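Local coordinates for protein putative glycyl-glycine endopeptidase lytM (Ruminococcus gnavus, PDB 3NYY) that probably acts as a metalloendopeptidase of the M23 (LytM) family, a group of zinc-dependent enzymes that cut peptidoglycan peptides, at residues G148-K153 and A182-G187; W161-T166 and A176-Y181. All coordinates share one frame; numbering follows the deposited sequence.

Both contacts belong to the M23 peptidase domain and share its antiparallel sheet, in which strands 148-153 and 162-166 are neighbours; contact 2 is nested inside the chain loop that contact 1 closes. Contact 1 lies at the surface, where the loop 182-187 meets strand 148-153 largely through backbone carbonyls, one peptide N-H and the side chains of Lys-153, Lys-186 and Val-150. Contact 2 is buried and relies more on aromatic and aliphatic side chains, with two hydrogen bonds to carbonyls of 161-162. The two meet directly: Lys-153 CE packs 3.5 Å from Tyr-181 CD2. Ile-163 also touches Val-150 and Leu-184, carrying the apolar layer from one contact into the other.

Contact 1. Residues G148-K153 and A182-G187; sequences GVVTEK and AELEKG
Val-150 and Lys-153, on strand 148-153 of the M23 peptidase sheet, receive the loop 182-187 just before it enters strand 189-190, their antiparallel neighbour. Gly-187 N gives an almost straight hydrogen bond to Val-150 O (2.7 Å, 177° at the hydrogen), lying in the carbonyl plane. The same oxygen takes a CA-H...O contact from Lys-186 CA at 3.5 Å, so two consecutive loop residues converge on it. Lys-153 spans the other end. With CG anti to the backbone N (chi1 -176°) and the chain extended beyond it, the side chain runs out to Leu-184, where NZ donates to Leu-184 O, 2.7 Å away and nearly along the C=O axis. A methionine here would probably leave that carbonyl without its ammonium donor and the loop less firmly tied to the strand. Between the two bonds Val-150 CB rests on Glu-185 O at 3.5 Å, while its CG2 faces Leu-184 CB at 4.3 Å, backed by Ile-163 and Val-190. The aliphatic part of Lys-186 bends at chi3 and lies along the strand backbone, its CE 3.6 Å from Thr-151 O. Thr-151 and Glu-152 form a classic beta bulge opposite Gly-164. The Thr-151 hydroxyl is probably hydrogen-bonded to that of Thr-166, while Glu-185 N is satisfied by Asp-188 OD2. At the upstream end of the strand, Val-149 CG1 touches Gly-187 O at 3.7 Å.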
loop_
_atom_site.group_PDB
_atom_site.type_symbol
_atom_site.label_atom_id
_atom_site.label_comp_id
_atom_site.label_asym_id
_atom_site.label_seq_id
_atom_site.Cartn_x
_atom_site.Cartn_y
_atom_site.Cartn_z
ATOM N N GLY A 148 -16.527 5.197 21.730
ATOM C CA GLY A 148 -15.782 6.346 22.232
ATOM C C GLY A 148 -16.546 7.628 22.205
ATOM O O GLY A 148 -17.793 7.613 22.261
ATOM N N VAL A 149 -15.810 8.739 22.202
ATOM C CA VAL A 149 -16.400 10.087 22.222
ATOM C C VAL A 149 -15.729 10.855 21.104
ATOM O O VAL A 149 -14.530 10.692 20.884
ATOM C CB VAL A 149 -16.164 10.801 23.576
ATOM C CG1 VAL A 149 -16.691 12.208 23.522
ATOM C CG2 VAL A 149 -16.798 9.955 24.746
ATOM N N VAL A 150 -16.498 11.655 20.378
ATOM C CA VAL A 150 -15.952 12.538 19.346
ATOM C C VAL A 150 -15.170 13.646 20.047
ATOM O O VAL A 150 -15.748 14.466 20.767
ATOM C CB VAL A 150 -17.042 13.181 18.446
ATOM C CG1 VAL A 150 -16.377 14.089 17.383
ATOM C CG2 VAL A 150 -17.915 12.091 17.795
ATOM N N THR A 151 -13.859 13.642 19.859
ATOM C CA THR A 151 -12.895 14.544 20.489
ATOM C C THR A 151 -12.518 15.731 19.622
ATOM O O THR A 151 -12.270 16.826 20.139
ATOM C CB THR A 151 -11.606 13.766 20.828
ATOM O OG1 THR A 151 -11.949 12.679 21.683
ATOM C CG2 THR A 151 -10.536 14.652 21.484
ATOM N N GLU A 152 -12.385 15.485 18.306
ATOM C CA GLU A 152 -12.122 16.557 17.359
ATOM C C GLU A 152 -12.948 16.331 16.110
ATOM O O GLU A 152 -13.214 15.174 15.718
ATOM C CB GLU A 152 -10.625 16.632 17.016
ATOM C CG GLU A 152 -9.775 17.198 18.154
ATOM C CD GLU A 152 -8.296 17.298 17.834
ATOM O OE1 GLU A 152 -7.738 16.335 17.276
ATOM O OE2 GLU A 152 -7.682 18.339 18.157
ATOM N N LYS A 153 -13.352 17.425 15.476
ATOM C CA LYS A 153 -14.102 17.358 14.228
ATOM C C LYS A 153 -13.897 18.647 13.469
ATOM O O LYS A 153 -14.236 19.732 13.961
ATOM C CB LYS A 153 -15.574 17.143 14.470
ATOM C CG LYS A 153 -16.392 16.976 13.166
ATOM C CD LYS A 153 -17.863 17.213 13.449
ATOM C CE LYS A 153 -18.731 17.075 12.162
ATOM N NZ LYS A 153 -20.015 17.793 12.353
ATOM N N ALA A 182 -20.819 12.205 9.151
ATOM C CA ALA A 182 -22.082 11.793 9.745
ATOM C C ALA A 182 -22.571 12.934 10.639
ATOM O O ALA A 182 -21.809 13.886 10.900
ATOM C CB ALA A 182 -21.875 10.512 10.528
ATOM N N GLU A 183 -23.821 12.858 11.133
ATOM C CA GLU A 183 -24.382 13.893 12.020
ATOM C C GLU A 183 -23.842 13.726 13.419
ATOM O O GLU A 183 -24.459 13.080 14.261
ATOM C CB GLU A 183 -25.908 13.824 12.055
ATOM C CG GLU A 183 -26.489 14.279 10.786
ATOM C CD GLU A 183 -27.999 14.405 10.820
ATOM O OE1 GLU A 183 -28.617 14.259 11.902
ATOM O OE2 GLU A 183 -28.550 14.662 9.749
ATOM N N LEU A 184 -22.657 14.280 13.650
ATOM C CA LEU A 184 -21.926 14.127 14.898
ATOM C C LEU A 184 -21.262 15.454 15.260
ATOM O O LEU A 184 -20.824 16.220 14.378
ATOM C CB LEU A 184 -20.835 13.050 14.787
ATOM C CG LEU A 184 -21.286 11.626 14.553
ATOM C CD1 LEU A 184 -20.076 10.764 14.132
ATOM C CD2 LEU A 184 -21.963 11.033 15.770
ATOM N N GLU A 185 -21.200 15.714 16.558
ATOM C CA GLU A 185 -20.523 16.886 17.069
ATOM C C GLU A 185 -19.582 16.458 18.159
ATOM O O GLU A 185 -19.769 15.396 18.768
ATOM C CB GLU A 185 -21.507 17.864 17.697
ATOM C CG GLU A 185 -22.598 18.311 16.746
ATOM C CD GLU A 185 -23.247 19.605 17.193
ATOM O OE1 GLU A 185 -22.539 20.636 17.238
ATOM O OE2 GLU A 185 -24.453 19.587 17.501
ATOM N N LYS A 186 -18.563 17.280 18.387
ATOM C CA LYS A 186 -17.668 17.079 19.497
ATOM C C LYS A 186 -18.426 16.845 20.756
ATOM O O LYS A 186 -19.395 17.580 21.037
ATOM C CB LYS A 186 -16.737 18.276 19.703
ATOM C CG LYS A 186 -15.588 18.275 18.730
ATOM C CD LYS A 186 -14.871 19.623 18.657
ATOM C CE LYS A 186 -14.089 19.941 19.914
ATOM N NZ LYS A 186 -13.344 21.236 19.745
ATOM N N GLY A 187 -17.994 15.836 21.515
ATOM C CA GLY A 187 -18.657 15.456 22.770
ATOM C C GLY A 187 -19.671 14.334 22.645
ATOM O O GLY A 187 -20.053 13.752 23.652
#

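Contact 2. Residues W161-T166 and A176-Y181; sequences WRIGIT and AHLDSY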
loop_
_atom_site.group_PDB
_atom_site.type_symbol
_atom_site.label_atom_id
_atom_site.label_comp_id
_atom_site.label_asym_id
_atom_site.label_seq_id
_atom_site.Cartn_x
_atom_site.Cartn_y
_atom_site.Cartn_z
ATOM N N TRP A 161 -10.965 16.970 5.844
ATOM C CA TRP A 161 -12.038 16.786 6.819
ATOM C C TRP A 161 -11.679 15.542 7.633
ATOM O O TRP A 161 -11.649 14.403 7.109
ATOM C CB TRP A 161 -13.391 16.554 6.152
ATOM C CG TRP A 161 -13.828 17.710 5.343
ATOM C CD1 TRP A 161 -13.984 17.751 3.965
ATOM C CD2 TRP A 161 -14.076 19.032 5.819
ATOM N NE1 TRP A 161 -14.379 19.020 3.586
ATOM C CE2 TRP A 161 -14.445 19.815 4.705
ATOM C CE3 TRP A 161 -14.087 19.635 7.110
ATOM C CZ2 TRP A 161 -14.747 21.169 4.826
ATOM C CZ3 TRP A 161 -14.409 20.973 7.223
ATOM C CH2 TRP A 161 -14.774 21.716 6.098
ATOM N N ARG A 162 -11.362 15.760 8.899
ATOM C CA ARG A 162 -11.010 14.697 9.791
ATOM C C ARG A 162 -11.906 14.686 11.008
ATOM O O ARG A 162 -12.565 15.672 11.359
ATOM C CB ARG A 162 -9.517 14.735 10.197
ATOM C CG ARG A 162 -8.991 15.940 10.983
ATOM C CD ARG A 162 -9.371 15.831 12.460
ATOM N NE ARG A 162 -8.634 16.685 13.383
ATOM C CZ ARG A 162 -8.938 17.948 13.662
ATOM N NH1 ARG A 162 -9.971 18.577 13.067
ATOM N NH2 ARG A 162 -8.177 18.612 14.526
ATOM N N ILE A 163 -11.938 13.526 11.619
ATOM C CA ILE A 163 -12.669 13.339 12.859
ATOM C C ILE A 163 -11.806 12.461 13.748
ATOM O O ILE A 163 -11.163 11.526 13.265
ATOM C CB ILE A 163 -14.109 12.769 12.610
ATOM C CG1 ILE A 163 -14.957 12.824 13.886
ATOM C CG2 ILE A 163 -14.086 11.397 11.949
ATOM C CD1 ILE A 163 -16.457 12.605 13.611
ATOM N N GLY A 164 -11.831 12.754 15.056
ATOM C CA GLY A 164 -11.050 12.011 16.036
ATOM C C GLY A 164 -11.946 11.477 17.148
ATOM O O GLY A 164 -12.767 12.203 17.684
ATOM N N ILE A 165 -11.800 10.188 17.448
ATOM C CA ILE A 165 -12.572 9.493 18.474
ATOM C C ILE A 165 -11.596 9.020 19.553
ATOM O O ILE A 165 -10.649 8.282 19.291
ATOM C CB ILE A 165 -13.254 8.247 17.871
ATOM C CG1 ILE A 165 -14.173 8.580 16.700
ATOM C CG2 ILE A 165 -14.016 7.435 18.960
ATOM C CD1 ILE A 165 -15.216 9.661 16.952
ATOM N N THR A 166 -11.882 9.379 20.795
ATOM C CA THR A 166 -11.151 8.870 21.921
ATOM C C THR A 166 -11.888 7.653 22.448
ATOM O O THR A 166 -13.065 7.743 22.853
ATOM C CB THR A 166 -10.934 9.912 22.996
ATOM O OG1 THR A 166 -10.173 10.990 22.444
ATOM C CG2 THR A 166 -10.144 9.333 24.222
ATOM N N ALA A 176 -9.133 10.599 8.504
ATOM C CA ALA A 176 -8.847 11.784 7.691
ATOM C C ALA A 176 -9.152 11.630 6.190
ATOM O O ALA A 176 -9.359 10.522 5.666
ATOM C CB ALA A 176 -7.377 12.229 7.893
ATOM N N HIS A 177 -9.269 12.801 5.553
ATOM C CA HIS A 177 -9.552 13.001 4.115
ATOM C C HIS A 177 -10.980 12.679 3.713
ATOM O O HIS A 177 -11.244 12.483 2.508
ATOM C CB HIS A 177 -8.542 12.259 3.234
ATOM C CG HIS A 177 -7.128 12.545 3.600
ATOM N ND1 HIS A 177 -6.609 13.820 3.573
ATOM C CD2 HIS A 177 -6.149 11.751 4.093
ATOM C CE1 HIS A 177 -5.357 13.795 4.013
ATOM N NE2 HIS A 177 -5.057 12.554 4.341
ATOM N N LEU A 178 -11.897 12.683 4.696
ATOM C CA LEU A 178 -13.306 12.382 4.464
ATOM C C LEU A 178 -13.937 13.386 3.460
ATOM O O LEU A 178 -13.586 14.589 3.435
ATOM C CB LEU A 178 -14.122 12.415 5.772
ATOM C CG LEU A 178 -13.663 11.460 6.884
ATOM C CD1 LEU A 178 -14.474 11.775 8.192
ATOM C CD2 LEU A 178 -13.873 10.014 6.453
ATOM N N ASP A 179 -14.926 12.915 2.718
ATOM C CA ASP A 179 -15.661 13.786 1.797
ATOM C C ASP A 179 -16.747 14.503 2.568
ATOM O O ASP A 179 -17.147 15.639 2.236
ATOM C CB ASP A 179 -16.278 12.953 0.672
ATOM C CG ASP A 179 -16.919 13.813 -0.404
ATOM O OD1 ASP A 179 -16.173 14.614 -1.027
ATOM O OD2 ASP A 179 -18.167 13.683 -0.612
ATOM N N SER A 180 -17.262 13.844 3.597
ATOM C CA SER A 180 -18.307 14.410 4.414
ATOM C C SER A 180 -18.380 13.684 5.736
ATOM O O SER A 180 -17.795 12.583 5.888
ATOM C CB SER A 180 -19.645 14.278 3.691
ATOM O OG SER A 180 -20.085 12.939 3.667
ATOM N N TYR A 181 -19.119 14.279 6.679
ATOM C CA TYR A 181 -19.333 13.718 8.008
ATOM C C TYR A 181 -20.740 13.164 8.230
ATOM O O TYR A 181 -21.726 13.640 7.617
ATOM C CB TYR A 181 -19.140 14.782 9.036
ATOM C CG TYR A 181 -17.753 15.387 9.134
ATOM C CD1 TYR A 181 -16.671 14.651 9.522
ATOM C CD2 TYR A 181 -17.558 16.724 8.928
ATOM C CE1 TYR A 181 -15.449 15.230 9.671
ATOM C CE2 TYR A 181 -16.323 17.320 9.076
ATOM C CZ TYR A 181 -15.253 16.573 9.443
ATOM O OH TYR A 181 -14.013 17.203 9.611
#
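Tyr-181 reaches across to Trp-161 and Arg-162 and sets its hydroxyl against their backbone. OH donates to Arg-162 O at 2.7 Å, approaching from 36° above the carbonyl plane. Here the packing is close: Tyr-181 CE2 lies 3.8 Å from Trp-161 CE3, the two side chains crossing at about a right angle with their rings oblique to each other. Tyr-181 CE1 meets Ile-163 CB, whose CG2 in turn touches Leu-178 CD1 at 3.8 Å. The indole has CG anti to its own carbonyl carbon (chi1 -63°), which brings CD1 up to Leu-178 O at 3.2 Å, the oxygen lying at the ring edge and in its plane. Leu-178 N returns a bent hydrogen bond to Trp-161 O (3.0 Å, 143° at the hydrogen). Of the Arg-162 side chain it is CB that touches across, resting on Ala-176; the guanidinium group has a weak hydrogen bond to Gly-154 O and a long, weak ion pair with Glu-152.

The contact thins at Asp-179, which is partly exposed and turns its side chain away; only its carbonyl oxygen comes near the indole, 4.2 Å from CD1.

The corner at His-177 takes the chain out of the hairpin of strands 162-166 and 172-178, and Tyr-181 already belongs to the small sheet with strands 195-198 and 141-143. Ser-202 OG joins Trp-161 N and Leu-178 O, Ser-202 O receives His-177 ND1, and Ala-176 and His-177 pack on His-218 of strand 216-225.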